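EmGH1 (Erythrobacter marinus, PDB 5Z87) is a glycoside hydrolase family 3 enzyme that probably hydrolyses beta-glucosidic bonds, releasing glucose from oligosaccharides such as cellobiose. Local coordinates at residues D200-T205 / K723-F728; M257-L262 / F750-A755. All blocks are in the same frame, centred on the assembly; numbering follows the deposited sequence.

Interaction 1 of 2, residues D200-T205 / K723-F728; sequences DPHVVT and KEMRGF
H202, in the first turn of helix 201-216, lays one imidazole face over the backbone of R726 and G727. Its CG stands anti to the backbone N (chi1 175°), which carries the ring across the strand until R726 C lies above the ring centre and H202 CE1 is 3.4 Å from R726 O. F728 CD2 lies near the imidazole plane, 4.0 Å from H202 CD2, the rings forming an oblique pair, planes 83° apart. A water lies in the imidazole plane, 2.9 Å from H202 NE2, and accepts from F728 N. M725 passes at about a right angle to D200, and its extended chi1 and chi2 (both 169°) place M725 SD 3.5 Å from D200 OD2 and 3.7 Å from V203 CG2. That same OD2 caps the helix, taking V203 N at 2.9 Å from above the carboxylate plane. D200 OD1 and M725 N share the hydroxyl of Y640, while a second water joins OD1 and H202 N to M725 O. This barrel-domain helix thus docks on a fibronectin type III-like edge strand, whose classic beta bulge sets R726 and G727 both opposite L709 of strand 703-713; F153 meets F728 edge-to-face, and V204 and T205 back onto helix 263-270.

Interaction 2 of 2, residues M257-L262 / F750-A755; sequences MQNVVL and FGYRDA
N259 pairs its side-chain amide with the backbone of R753, joining helix 254-261 of the TIM-barrel domain to a small antiparallel hairpin, strands 752-753 and 759-760, of the fibronectin type III-like domain. R753 N donates to N259 OD1 (2.8 Å, 173°) and N259 ND2 donates to R753 O (2.9 Å, 172°). Both acceptors are met in the carbonyl plane, on a lone pair, so the amide engages both polar groups of one residue, much as a neighbouring strand would. ND2 also bonds V255 O one turn back in the helix, a second tie that fixes which way the amide is flipped.

From this doubly held backbone the R753 side chain runs past Q258 and N259 toward the turn of the hairpin. Its CB touches both N259 OD1, 3.8 Å away, and Q258 CB, 3.9 Å away. CG stays near N259 OD1, and CD lies 3.5 Å from Q258 OE1, where the two side chains cross at about a right angle. The chain is extended from CG to NE, so the guanidinium arrives beyond the glutamine; there NH1 bonds G757 O in the hairpin turn, and NH2 lies near R266 NE, a like charge. Q258 CG lies 3.4 Å from D754 O; the bend at chi2 then turns the amide, and Q258 NE2 donates to a water that in turn donates to A755 O at 2.7 Å.

Interactions 1 and 2 are neighbouring parts of one interface between the TIM-barrel and fibronectin type III-like domains, their centres about 13 Å apart. They touch directly on the barrel side, where P201 CG lies 3.9 Å from V260 O. On the other side, R720 forms a salt bridge with E724 and a hydrogen bond with F750 O, and R726 NE bonds D749 O, tying strand 724-733 to helix 747-750. Both contacts approach the magnesium ligand D713, whose side chain is about 8 Å from that of R726 and about 5 Å from that of Y752. None of the residues lining the dithiothreitol pocket belongs to these four segments.

Interaction 1 of 2, residues D200-T205 / K723-F728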
loop_
_atom_site.group_PDB
_atom_site.type_symbol
_atom_site.label_atom_id
_atom_site.label_comp_id
_atom_site.label_asym_id
_atom_site.label_seq_id
_atom_site.Cartn_x
_atom_site.Cartn_y
_atom_site.Cartn_z
ATOM N N ASP A 200 8.258 13.189 -6.284
ATOM C CA ASP A 200 9.624 13.355 -5.785
ATOM C C ASP A 200 9.691 14.422 -4.695
ATOM O O ASP A 200 9.209 15.541 -4.906
ATOM C CB ASP A 200 10.565 13.744 -6.904
ATOM C CG ASP A 200 11.970 13.958 -6.407
ATOM O OD1 ASP A 200 12.532 13.011 -5.819
ATOM O OD2 ASP A 200 12.507 15.065 -6.590
ATOM N N PRO A 201 10.315 14.124 -3.545
ATOM C CA PRO A 201 10.409 15.145 -2.483
ATOM C C PRO A 201 11.163 16.390 -2.908
ATOM O O PRO A 201 10.744 17.506 -2.560
ATOM C CB PRO A 201 11.116 14.398 -1.347
ATOM C CG PRO A 201 10.754 12.941 -1.578
ATOM C CD PRO A 201 10.807 12.809 -3.087
ATOM N N HIS A 202 12.247 16.248 -3.675
ATOM C CA HIS A 202 12.998 17.440 -4.070
ATOM C C HIS A 202 12.177 18.339 -4.990
ATOM O O HIS A 202 12.147 19.561 -4.803
ATOM C CB HIS A 202 14.314 17.052 -4.743
ATOM C CG HIS A 202 15.082 18.224 -5.269
ATOM N ND1 HIS A 202 15.876 19.016 -4.465
ATOM C CD2 HIS A 202 15.158 18.756 -6.515
ATOM C CE1 HIS A 202 16.421 19.973 -5.194
ATOM N NE2 HIS A 202 16.004 19.839 -6.442
ATOM N N VAL A 203 11.499 17.751 -5.980
ATOM C CA VAL A 203 10.680 18.533 -6.902
ATOM C C VAL A 203 9.553 19.237 -6.154
ATOM O O VAL A 203 9.302 20.434 -6.359
ATOM C CB VAL A 203 10.134 17.638 -8.034
ATOM C CG1 VAL A 203 8.915 18.285 -8.691
ATOM C CG2 VAL A 203 11.233 17.339 -9.069
ATOM N N VAL A 204 8.848 18.509 -5.284
ATOM C CA VAL A 204 7.732 19.118 -4.565
ATOM C C VAL A 204 8.237 20.199 -3.614
ATOM O O VAL A 204 7.576 21.226 -3.423
ATOM C CB VAL A 204 6.918 18.034 -3.831
ATOM C CG1 VAL A 204 5.838 18.653 -2.977
ATOM C CG2 VAL A 204 6.290 17.085 -4.821
ATOM N N THR A 205 9.431 20.010 -3.050
ATOM C CA THR A 205 10.029 21.007 -2.167
ATOM C C THR A 205 10.418 22.259 -2.941
ATOM O O THR A 205 10.136 23.386 -2.514
ATOM C CB THR A 205 11.244 20.398 -1.464
ATOM O OG1 THR A 205 10.790 19.389 -0.556
ATOM C CG2 THR A 205 12.044 21.453 -0.701
ATOM N N LYS A 723 18.154 5.598 -5.290
ATOM C CA LYS A 723 18.527 6.895 -5.838
ATOM C C LYS A 723 17.511 7.932 -5.384
ATOM O O LYS A 723 16.335 7.623 -5.193
ATOM C CB LYS A 723 18.620 6.867 -7.367
ATOM C CG LYS A 723 17.370 6.369 -8.032
ATOM C CD LYS A 723 17.519 6.398 -9.536
ATOM C CE LYS A 723 18.443 5.304 -10.017
ATOM N NZ LYS A 723 17.827 4.610 -11.201
ATOM N N GLU A 724 17.991 9.162 -5.204
ATOM C CA GLU A 724 17.209 10.274 -4.659
ATOM C C GLU A 724 17.590 11.541 -5.403
ATOM O O GLU A 724 18.754 11.955 -5.343
ATOM C CB GLU A 724 17.484 10.481 -3.167
ATOM C CG GLU A 724 17.919 9.248 -2.427
ATOM C CD GLU A 724 17.994 9.465 -0.931
ATOM O OE1 GLU A 724 18.975 8.995 -0.311
ATOM O OE2 GLU A 724 17.066 10.101 -0.382
ATOM N N MET A 725 16.624 12.168 -6.072
ATOM C CA MET A 725 16.920 13.411 -6.772
ATOM C C MET A 725 17.344 14.495 -5.786
ATOM O O MET A 725 16.712 14.691 -4.739
ATOM C CB MET A 725 15.714 13.881 -7.577
ATOM C CG MET A 725 15.888 15.293 -8.114
ATOM S SD MET A 725 14.617 15.759 -9.315
ATOM C CE MET A 725 15.340 15.117 -10.827
ATOM N N ARG A 726 18.441 15.179 -6.116
ATOM C CA ARG A 726 18.950 16.276 -5.312
ATOM C C ARG A 726 19.143 17.564 -6.100
ATOM O O ARG A 726 19.469 18.584 -5.488
ATOM C CB ARG A 726 20.281 15.885 -4.644
ATOM C CG ARG A 726 20.136 14.829 -3.544
ATOM C CD ARG A 726 19.266 15.382 -2.432
ATOM N NE ARG A 726 19.103 14.486 -1.290
ATOM C CZ ARG A 726 18.064 13.672 -1.126
ATOM N NH1 ARG A 726 17.124 13.610 -2.057
ATOM N NH2 ARG A 726 17.974 12.897 -0.046
ATOM N N GLY A 727 18.949 17.559 -7.419
ATOM C CA GLY A 727 19.024 18.779 -8.204
ATOM C C GLY A 727 18.490 18.578 -9.608
ATOM O O GLY A 727 18.407 17.453 -10.109
ATOM N N PHE A 728 18.114 19.693 -10.235
ATOM C CA PHE A 728 17.800 19.683 -11.659
ATOM C C PHE A 728 18.006 21.078 -12.233
ATOM O O PHE A 728 17.968 22.080 -11.515
ATOM C CB PHE A 728 16.372 19.189 -11.935
ATOM C CG PHE A 728 15.292 20.112 -11.442
ATOM C CD1 PHE A 728 14.984 21.288 -12.123
ATOM C CD2 PHE A 728 14.564 19.790 -10.308
ATOM C CE1 PHE A 728 13.981 22.133 -11.663
ATOM C CE2 PHE A 728 13.552 20.627 -9.851
ATOM C CZ PHE A 728 13.258 21.802 -10.535
HETATM O O HOH W 1 14.074 13.806 -3.873
HETATM O O HOH W 2 17.012 21.991 -8.169
#

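Interaction 2 of 2, residues M257-L262 / F750-A755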
loop_
_atom_site.group_PDB
_atom_site.type_symbol
_atom_site.label_atom_id
_atom_site.label_comp_id
_atom_site.label_asym_id
_atom_site.label_seq_id
_atom_site.Cartn_x
_atom_site.Cartn_y
_atom_site.Cartn_z
ATOM N N MET A 257 8.351 9.748 7.143
ATOM C CA MET A 257 7.691 11.044 7.308
ATOM C C MET A 257 8.693 12.198 7.260
ATOM O O MET A 257 8.448 13.219 6.607
ATOM C CB MET A 257 6.909 11.058 8.619
ATOM C CG MET A 257 6.296 12.397 8.947
ATOM S SD MET A 257 4.901 12.865 7.901
ATOM C CE MET A 257 3.624 11.764 8.467
ATOM N N GLN A 258 9.854 12.027 7.893
ATOM C CA GLN A 258 10.861 13.080 7.936
ATOM C C GLN A 258 11.533 13.308 6.585
ATOM O O GLN A 258 11.917 14.442 6.275
ATOM C CB GLN A 258 11.922 12.745 8.995
ATOM C CG GLN A 258 11.486 13.065 10.436
ATOM C CD GLN A 258 11.415 14.571 10.701
ATOM O OE1 GLN A 258 12.085 15.353 10.037
ATOM N NE2 GLN A 258 10.608 14.972 11.669
ATOM N N ASN A 259 11.696 12.262 5.770
ATOM C CA ASN A 259 12.483 12.386 4.548
ATOM C C ASN A 259 11.672 12.321 3.261
ATOM O O ASN A 259 12.223 12.643 2.200
ATOM C CB ASN A 259 13.575 11.306 4.511
ATOM C CG ASN A 259 14.503 11.396 5.707
ATOM O OD1 ASN A 259 15.504 12.091 5.661
ATOM N ND2 ASN A 259 14.170 10.685 6.784
ATOM N N VAL A 260 10.403 11.911 3.308
ATOM C CA VAL A 260 9.533 11.890 2.127
ATOM C C VAL A 260 8.479 12.980 2.205
ATOM O O VAL A 260 8.405 13.848 1.336
ATOM C CB VAL A 260 8.868 10.507 1.932
ATOM C CG1 VAL A 260 7.913 10.550 0.752
ATOM C CG2 VAL A 260 9.900 9.415 1.740
ATOM N N VAL A 261 7.646 12.943 3.237
ATOM C CA VAL A 261 6.397 13.694 3.245
ATOM C C VAL A 261 6.620 15.132 3.705
ATOM O O VAL A 261 6.118 16.079 3.089
ATOM C CB VAL A 261 5.372 12.955 4.129
ATOM C CG1 VAL A 261 4.086 13.736 4.236
ATOM C CG2 VAL A 261 5.117 11.541 3.579
ATOM N N LEU A 262 7.375 15.317 4.785
ATOM C CA LEU A 262 7.603 16.607 5.439
ATOM C C LEU A 262 8.522 17.600 4.723
ATOM O O LEU A 262 8.345 18.805 4.931
ATOM C CB LEU A 262 8.167 16.383 6.847
ATOM C CG LEU A 262 7.207 15.758 7.860
ATOM C CD1 LEU A 262 7.887 15.646 9.214
ATOM C CD2 LEU A 262 5.908 16.561 7.956
ATOM N N PHE A 750 23.393 14.861 1.473
ATOM C CA PHE A 750 24.070 13.586 1.649
ATOM C C PHE A 750 23.560 12.791 2.844
ATOM O O PHE A 750 23.743 11.572 2.884
ATOM C CB PHE A 750 25.564 13.822 1.827
ATOM C CG PHE A 750 26.231 14.423 0.636
ATOM C CD1 PHE A 750 25.924 13.985 -0.638
ATOM C CD2 PHE A 750 27.184 15.423 0.793
ATOM C CE1 PHE A 750 26.562 14.520 -1.743
ATOM C CE2 PHE A 750 27.826 15.971 -0.304
ATOM C CZ PHE A 750 27.521 15.516 -1.575
ATOM N N GLY A 751 22.960 13.452 3.832
ATOM C CA GLY A 751 22.481 12.792 5.019
ATOM C C GLY A 751 20.985 12.565 4.960
ATOM O O GLY A 751 20.334 12.761 3.935
ATOM N N TYR A 752 20.434 12.136 6.092
ATOM C CA TYR A 752 18.999 11.927 6.198
ATOM C C TYR A 752 18.599 12.218 7.631
ATOM O O TYR A 752 19.437 12.209 8.534
ATOM C CB TYR A 752 18.602 10.505 5.777
ATOM C CG TYR A 752 18.872 9.454 6.827
ATOM C CD1 TYR A 752 20.146 8.939 7.023
ATOM C CD2 TYR A 752 17.846 8.976 7.621
ATOM C CE1 TYR A 752 20.386 7.975 8.004
ATOM C CE2 TYR A 752 18.069 8.013 8.588
ATOM C CZ TYR A 752 19.330 7.515 8.776
ATOM O OH TYR A 752 19.516 6.561 9.756
ATOM N N ARG A 753 17.310 12.475 7.832
ATOM C CA ARG A 753 16.785 12.841 9.143
ATOM C C ARG A 753 16.301 11.608 9.887
ATOM O O ARG A 753 15.627 10.754 9.303
ATOM C CB ARG A 753 15.651 13.849 8.988
ATOM C CG ARG A 753 16.124 15.153 8.365
ATOM C CD ARG A 753 15.142 16.289 8.620
ATOM N NE ARG A 753 15.629 17.501 7.988
ATOM C CZ ARG A 753 16.383 18.409 8.605
ATOM N NH1 ARG A 753 16.710 18.252 9.883
ATOM N NH2 ARG A 753 16.811 19.472 7.942
ATOM N N ASP A 754 16.656 11.506 11.173
ATOM C CA ASP A 754 16.203 10.380 11.984
ATOM C C ASP A 754 14.745 10.593 12.394
ATOM O O ASP A 754 14.094 11.563 11.992
ATOM C CB ASP A 754 17.130 10.162 13.184
ATOM C CG ASP A 754 17.046 11.277 14.250
ATOM O OD1 ASP A 754 16.030 12.006 14.366
ATOM O OD2 ASP A 754 18.029 11.397 15.012
ATOM N N ALA A 755 14.216 9.695 13.232
ATOM C CA ALA A 755 12.797 9.759 13.572
ATOM C C ALA A 755 12.440 11.031 14.330
ATOM O O ALA A 755 11.261 11.403 14.366
ATOM C CB ALA A 755 12.387 8.523 14.379
HETATM O O HOH W 3 9.634 13.525 14.163
#